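Local coordinates for protein amidohydrolase (Thermotoga maritima, PDB 3OOQ) that is probably a hydrolase of the amidohydrolase family, built on a TIM-barrel-type fold, possibly with allantoinase activity, at residues R106-G111 against I132-I137; R160-G163 against T168-T171; L286-I291 against M323-K328. All coordinates share one frame; numbering follows the deposited sequence.

Contact 1 of 3, residues R106-G111 against I132-I137; sequences RALAGG and IKFRSI
F134 reaches from the end of strand 125-133 to the last turn of helix 103-108 and meets two aliphatic side chains there, A107 and L108. Its CB already touches the leucine, with L108 CD2 3.9 Å from F134 CB. With chi1 at -57°, F134 CG stands anti to its own carbonyl carbon, which carries the ring toward the helix. Further out, F134 CD2 has L108 CD2 3.9 Å away, near the plane of the ring, so the methyl meets the ring at its edge. The next atom, F134 CE2, comes 3.8 Å from A107 CB, which approaches obliquely. The phenylalanine and leucine run past each other in opposite directions, which lets the branched end of L108 lie along the root of F134.

Each residue type fits its place. The single methyl of A107 suffices because the ring comes close to the helix, and the longer L108 also reaches V378 and I380 of strand 375-380. Just beyond, the helix ends in a Schellman motif: G111 N donates to L108 O at 2.8 Å, and G111 has positive phi, where a side chain would collide with the preceding carbonyl oxygen. F134 is itself the centre of an inverse gamma turn, and its ring also packs on V112 and V115. Between these two segments the contact is purely apolar, while backbone hydrogen bonding to T113 of strand 112-117 holds F134 in place.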
# COMPACT_ATOMS: atom_id res chain seq x y z
N ARG F 106 -39.48 3.28 17.38
CA ARG F 106 -39.99 2.18 16.56
C ARG F 106 -40.07 0.89 17.37
O ARG F 106 -41.00 0.11 17.19
CB ARG F 106 -39.13 2.00 15.31
CG ARG F 106 -39.27 3.14 14.30
CD ARG F 106 -38.29 2.99 13.13
NE ARG F 106 -38.48 4.04 12.14
CZ ARG F 106 -37.53 4.85 11.67
NH1 ARG F 106 -36.26 4.75 12.05
NH2 ARG F 106 -37.85 5.77 10.77
N ALA F 107 -39.12 0.67 18.28
CA ALA F 107 -39.14 -0.52 19.16
C ALA F 107 -40.31 -0.49 20.17
O ALA F 107 -40.96 -1.51 20.41
CB ALA F 107 -37.83 -0.67 19.89
N LEU F 108 -40.57 0.70 20.72
CA LEU F 108 -41.75 0.94 21.55
C LEU F 108 -43.04 0.67 20.77
O LEU F 108 -43.95 0.01 21.28
CB LEU F 108 -41.72 2.36 22.13
CG LEU F 108 -40.61 2.68 23.16
CD1 LEU F 108 -40.48 4.19 23.40
CD2 LEU F 108 -40.85 1.95 24.50
N ALA F 109 -43.12 1.14 19.53
CA ALA F 109 -44.24 0.84 18.65
C ALA F 109 -44.39 -0.67 18.33
O ALA F 109 -45.42 -1.09 17.79
CB ALA F 109 -44.17 1.69 17.33
N GLY F 110 -43.36 -1.46 18.64
CA GLY F 110 -43.46 -2.91 18.55
C GLY F 110 -43.56 -3.60 19.91
O GLY F 110 -43.51 -4.82 20.02
N GLY F 111 -43.66 -2.79 20.96
CA GLY F 111 -43.94 -3.30 22.29
C GLY F 111 -42.74 -3.73 23.10
O GLY F 111 -42.91 -4.41 24.10
N ILE F 132 -31.01 -1.72 29.85
CA ILE F 132 -31.61 -0.41 29.93
C ILE F 132 -33.09 -0.49 29.57
O ILE F 132 -33.55 -1.48 28.98
CB ILE F 132 -30.88 0.64 29.01
CG1 ILE F 132 -30.93 0.22 27.53
CG2 ILE F 132 -29.42 0.82 29.44
CD1 ILE F 132 -31.92 0.97 26.71
N LYS F 133 -33.82 0.55 29.93
CA LYS F 133 -35.21 0.71 29.52
C LYS F 133 -35.31 1.96 28.69
O LYS F 133 -34.54 2.89 28.90
CB LYS F 133 -36.11 0.89 30.74
CG LYS F 133 -36.19 -0.29 31.65
CD LYS F 133 -37.38 -0.08 32.58
CE LYS F 133 -37.35 -1.07 33.71
NZ LYS F 133 -38.61 -0.96 34.47
N PHE F 134 -36.27 2.00 27.76
CA PHE F 134 -36.44 3.15 26.87
C PHE F 134 -37.27 4.25 27.56
O PHE F 134 -38.30 4.66 27.03
CB PHE F 134 -37.14 2.73 25.56
CG PHE F 134 -36.43 1.64 24.80
CD1 PHE F 134 -35.04 1.68 24.61
CD2 PHE F 134 -37.15 0.61 24.20
CE1 PHE F 134 -34.38 0.67 23.89
CE2 PHE F 134 -36.50 -0.40 23.47
CZ PHE F 134 -35.10 -0.36 23.32
N ARG F 135 -36.81 4.71 28.72
CA ARG F 135 -37.58 5.63 29.55
C ARG F 135 -37.24 7.13 29.41
O ARG F 135 -38.04 7.96 29.83
CB ARG F 135 -37.56 5.22 31.04
CG ARG F 135 -36.21 4.76 31.58
CD ARG F 135 -36.15 4.77 33.11
NE ARG F 135 -36.46 3.51 33.79
CZ ARG F 135 -35.63 2.83 34.59
NH1 ARG F 135 -34.39 3.25 34.83
NH2 ARG F 135 -36.03 1.70 35.16
N SER F 136 -36.09 7.47 28.84
CA SER F 136 -35.59 8.84 28.90
C SER F 136 -34.47 9.06 27.88
O SER F 136 -33.84 8.11 27.43
CB SER F 136 -35.09 9.12 30.33
OG SER F 136 -34.33 10.30 30.42
N ILE F 137 -34.22 10.32 27.52
CA ILE F 137 -33.06 10.63 26.68
C ILE F 137 -31.81 10.72 27.53
O ILE F 137 -30.71 10.83 27.01
CB ILE F 137 -33.27 11.92 25.87
CG1 ILE F 137 -33.51 13.10 26.80
CG2 ILE F 137 -34.41 11.72 24.87
CD1 ILE F 137 -33.78 14.37 26.08

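Contact 2 of 3, residues R160-G163 against T168-T171; sequences RVYG and TPST
Y162 lies alongside P169, the two side chains pointing the same way, and the overlap is at the root of the tyrosine: Y162 CB is 3.7 Å from P169 CD. The ring carbon next in line, Y162 CG, still feels that methylene at 4.1 Å. With CG beside the backbone N (chi1 -67°), CB stays on the proline while the ring leads away from it, and the hydroxyl at the far end bonds to N123 and to the backbone N of D85. The tyrosine thus offers hydrocarbon to the proline and a polar tip to two other loops.

The peptide bond before P169 is cis, a form much more accessible to proline than to other residues, and it bends the chain sharply between helices 156-164 and 172-198. P169 O comes 3.3 Å from Y162 CB, while G163 N, also nearby, makes no hydrogen bond to this oxygen. One residue on, S170 CB rests 3.9 Å from G163 CA. A side chain on G163 would bring its first carbon to about van der Waals distance from S170 CB, so the glycine probably eases this approach.

The contact is made of van der Waals touches, without a hydrogen bond between the segments. Polar ties run outward instead: Y162 fastens the helix to the loops of N123 and D85, while the hydroxyls of S170 and T168 bond to E82 and T84 of the third subunit.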
# COMPACT_ATOMS: atom_id res chain seq x y z
N ARG F 160 -12.08 -13.63 11.25
CA ARG F 160 -12.15 -12.85 10.00
C ARG F 160 -11.64 -11.42 10.26
O ARG F 160 -10.76 -10.94 9.54
CB ARG F 160 -13.56 -12.79 9.40
CG ARG F 160 -13.68 -11.86 8.17
CD ARG F 160 -15.13 -11.62 7.72
NE ARG F 160 -15.98 -11.06 8.80
CZ ARG F 160 -16.07 -9.76 9.13
NH1 ARG F 160 -15.36 -8.83 8.47
NH2 ARG F 160 -16.87 -9.39 10.13
N VAL F 161 -12.18 -10.77 11.29
CA VAL F 161 -11.75 -9.40 11.66
C VAL F 161 -10.24 -9.29 11.93
O VAL F 161 -9.54 -8.40 11.37
CB VAL F 161 -12.55 -8.81 12.85
CG1 VAL F 161 -11.89 -7.54 13.37
CG2 VAL F 161 -13.99 -8.49 12.42
N TYR F 162 -9.71 -10.17 12.76
CA TYR F 162 -8.28 -10.06 13.06
C TYR F 162 -7.38 -10.67 11.98
O TYR F 162 -6.29 -10.15 11.71
CB TYR F 162 -7.95 -10.40 14.54
CG TYR F 162 -8.58 -9.31 15.39
CD1 TYR F 162 -7.92 -8.09 15.60
CD2 TYR F 162 -9.91 -9.44 15.85
CE1 TYR F 162 -8.54 -7.04 16.29
CE2 TYR F 162 -10.52 -8.41 16.55
CZ TYR F 162 -9.83 -7.21 16.77
OH TYR F 162 -10.46 -6.16 17.45
N GLY F 163 -7.87 -11.73 11.33
CA GLY F 163 -7.16 -12.31 10.18
C GLY F 163 -6.98 -11.27 9.07
O GLY F 163 -5.90 -11.15 8.51
N THR F 168 -3.29 -11.90 15.42
CA THR F 168 -3.89 -12.98 16.23
C THR F 168 -5.22 -12.43 16.78
O THR F 168 -5.24 -11.33 17.33
CB THR F 168 -2.94 -13.39 17.38
OG1 THR F 168 -1.63 -13.60 16.85
CG2 THR F 168 -3.41 -14.67 18.09
N PRO F 169 -6.34 -13.16 16.63
CA PRO F 169 -6.52 -14.49 16.03
C PRO F 169 -6.94 -14.51 14.57
O PRO F 169 -7.75 -13.71 14.12
CB PRO F 169 -7.65 -15.08 16.87
CG PRO F 169 -8.57 -13.85 17.13
CD PRO F 169 -7.56 -12.71 17.34
N SER F 170 -6.42 -15.49 13.84
CA SER F 170 -6.82 -15.75 12.47
C SER F 170 -7.45 -17.14 12.38
O SER F 170 -7.84 -17.56 11.30
CB SER F 170 -5.61 -15.64 11.52
OG SER F 170 -4.60 -16.60 11.85
N THR F 171 -7.52 -17.85 13.51
CA THR F 171 -8.07 -19.21 13.54
C THR F 171 -8.91 -19.37 14.81
O THR F 171 -8.76 -18.61 15.77
CB THR F 171 -6.94 -20.29 13.60
OG1 THR F 171 -6.20 -20.12 14.81
CG2 THR F 171 -5.98 -20.20 12.39

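Contact 3 of 3, residues L286-I291 against M323-K328; sequences LTMETI and MRYGAK
A single water joins M288 O and Y325 O, donating to each carbonyl over 2.7 Å. Both of its hydrogens are thereby spent on linking two backbones that form no direct hydrogen bond with each other. Beside this bridge, M288, a selenomethionine in the crystal, lays its CB over one face of the Y325 ring, 3.8 Å from the centroid and 27° off the ring normal, a CH-pi contact. M288 CG is anti to the backbone N (chi1 -151°), and a bend at chi2 leaves SE oblique to the ring, 3.8 Å from Y325 CE1, before the end of the chain leads away. This is a Met-aromatic contact, and the two side chains cross at about a right angle. A long, flexible, polarisable side chain suits such a broad aromatic surface. An alanine in place of Y325 would probably leave M288 CB and SE without the ring they pack on and take away the contact with F314 of the second subunit.

E289 passes Y325 at its base, with E289 CG 4.1 Å from Y325 CB and the carboxylate plane nearly perpendicular to the ring. Its backbone N is capped by T287 OG1 at 3.0 Å, which steadies the turn leading into helix 290-297. Farther along, I291 CG2 meets A327 CB at 3.9 Å, two methyls in contact, one of them on the beta-branched isoleucine.

Around this joint, M288 packs on Q318 and T321 of helix 315-321, while I291 and A327 share L332 of helix 329-334. The start of helix 290-297 is thus fitted against the connection between those two helices.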
# COMPACT_ATOMS: atom_id res chain seq x y z
N LEU F 286 -28.94 -23.09 10.58
CA LEU F 286 -29.91 -22.29 11.32
C LEU F 286 -31.32 -22.75 10.96
O LEU F 286 -31.63 -22.98 9.80
CB LEU F 286 -29.73 -20.79 11.02
CG LEU F 286 -30.68 -19.69 11.53
CD1 LEU F 286 -29.98 -18.35 11.44
CD2 LEU F 286 -31.90 -19.59 10.68
N THR F 287 -32.17 -22.92 11.98
CA THR F 287 -33.56 -23.29 11.78
C THR F 287 -34.43 -22.70 12.88
O THR F 287 -34.04 -22.64 14.06
CB THR F 287 -33.78 -24.83 11.69
OG1 THR F 287 -35.19 -25.11 11.70
CG2 THR F 287 -33.10 -25.56 12.87
N MSE F 288 -35.61 -22.24 12.48
CA MSE F 288 -36.58 -21.73 13.43
C MSE F 288 -37.14 -22.83 14.34
O MSE F 288 -37.70 -22.54 15.40
CB MSE F 288 -37.70 -21.03 12.69
CG MSE F 288 -38.31 -19.96 13.52
SE MSE F 288 -38.70 -18.50 12.36
CE MSE F 288 -38.52 -17.07 13.65
N GLU F 289 -36.96 -24.08 13.91
CA GLU F 289 -37.31 -25.25 14.71
C GLU F 289 -36.53 -25.37 16.01
O GLU F 289 -36.91 -26.13 16.91
CB GLU F 289 -37.08 -26.51 13.90
CG GLU F 289 -38.03 -26.67 12.73
CD GLU F 289 -38.00 -28.06 12.16
OE1 GLU F 289 -36.93 -28.70 12.20
OE2 GLU F 289 -39.05 -28.53 11.70
N THR F 290 -35.43 -24.63 16.11
CA THR F 290 -34.59 -24.64 17.30
C THR F 290 -35.35 -24.21 18.57
O THR F 290 -35.11 -24.73 19.66
CB THR F 290 -33.28 -23.80 17.08
OG1 THR F 290 -32.27 -24.26 17.97
CG2 THR F 290 -33.51 -22.32 17.33
N ILE F 291 -36.29 -23.28 18.42
CA ILE F 291 -37.09 -22.85 19.55
C ILE F 291 -37.78 -24.08 20.19
O ILE F 291 -37.52 -24.41 21.35
CB ILE F 291 -38.10 -21.75 19.15
CG1 ILE F 291 -37.36 -20.43 18.85
CG2 ILE F 291 -39.17 -21.56 20.26
CD1 ILE F 291 -38.21 -19.38 18.15
N MSE F 323 -44.32 -19.95 15.01
CA MSE F 323 -45.50 -20.84 15.02
C MSE F 323 -45.63 -21.67 13.74
O MSE F 323 -46.32 -22.68 13.73
CB MSE F 323 -46.81 -20.07 15.28
CG MSE F 323 -46.85 -19.42 16.65
SE MSE F 323 -48.58 -18.63 17.16
CE MSE F 323 -48.78 -17.26 15.77
N ARG F 324 -44.93 -21.27 12.69
CA ARG F 324 -44.82 -22.12 11.49
C ARG F 324 -43.80 -23.24 11.64
O ARG F 324 -43.65 -24.05 10.72
CB ARG F 324 -44.42 -21.31 10.24
CG ARG F 324 -45.29 -20.14 9.99
CD ARG F 324 -45.16 -19.62 8.58
NE ARG F 324 -46.38 -18.90 8.27
CZ ARG F 324 -46.56 -18.09 7.23
NH1 ARG F 324 -45.58 -17.86 6.36
NH2 ARG F 324 -47.75 -17.52 7.08
N TYR F 325 -43.06 -23.26 12.76
CA TYR F 325 -41.98 -24.23 12.96
C TYR F 325 -42.10 -24.98 14.29
O TYR F 325 -41.09 -25.30 14.94
CB TYR F 325 -40.61 -23.53 12.81
CG TYR F 325 -40.49 -22.81 11.49
CD1 TYR F 325 -40.89 -21.48 11.37
CD2 TYR F 325 -40.02 -23.46 10.35
CE1 TYR F 325 -40.80 -20.80 10.16
CE2 TYR F 325 -39.93 -22.79 9.12
CZ TYR F 325 -40.32 -21.45 9.04
OH TYR F 325 -40.24 -20.77 7.84
N GLY F 326 -43.34 -25.23 14.70
CA GLY F 326 -43.64 -26.09 15.85
C GLY F 326 -43.68 -25.42 17.21
O GLY F 326 -43.88 -26.10 18.22
N ALA F 327 -43.48 -24.10 17.24
CA ALA F 327 -43.45 -23.35 18.49
C ALA F 327 -44.85 -22.88 18.89
O ALA F 327 -45.64 -22.47 18.04
CB ALA F 327 -42.50 -22.17 18.38
N LYS F 328 -45.14 -22.91 20.19
CA LYS F 328 -46.47 -22.57 20.69
C LYS F 328 -46.50 -21.19 21.33
O LYS F 328 -45.53 -20.78 21.98
CB LYS F 328 -46.95 -23.63 21.68
CG LYS F 328 -46.93 -25.03 21.10
CD LYS F 328 -46.48 -26.04 22.16
CE LYS F 328 -46.21 -27.43 21.55
NZ LYS F 328 -45.50 -28.31 22.51
O HOH W 1 -39.74 -23.75 16.76

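The three contacts follow one another along the chain without interlocking. They are separate patches: contacts 1 and 2 have centres 36 Å apart, contacts 2 and 3 about 33 Å, and contacts 1 and 3 about 27 Å, where the nearest atoms are still about 14 Å from each other. Contact 1 lies nearest the centre of the chain, about 14 Å from it centre to centre, against 20 Å for contact 3 and 27 Å for contact 2. Subunit neighbours differ too: the second subunit approaches contacts 1 and 3, the third contact 2. No ligand or metal takes part in any of them, and each joins parts of the fold by packing.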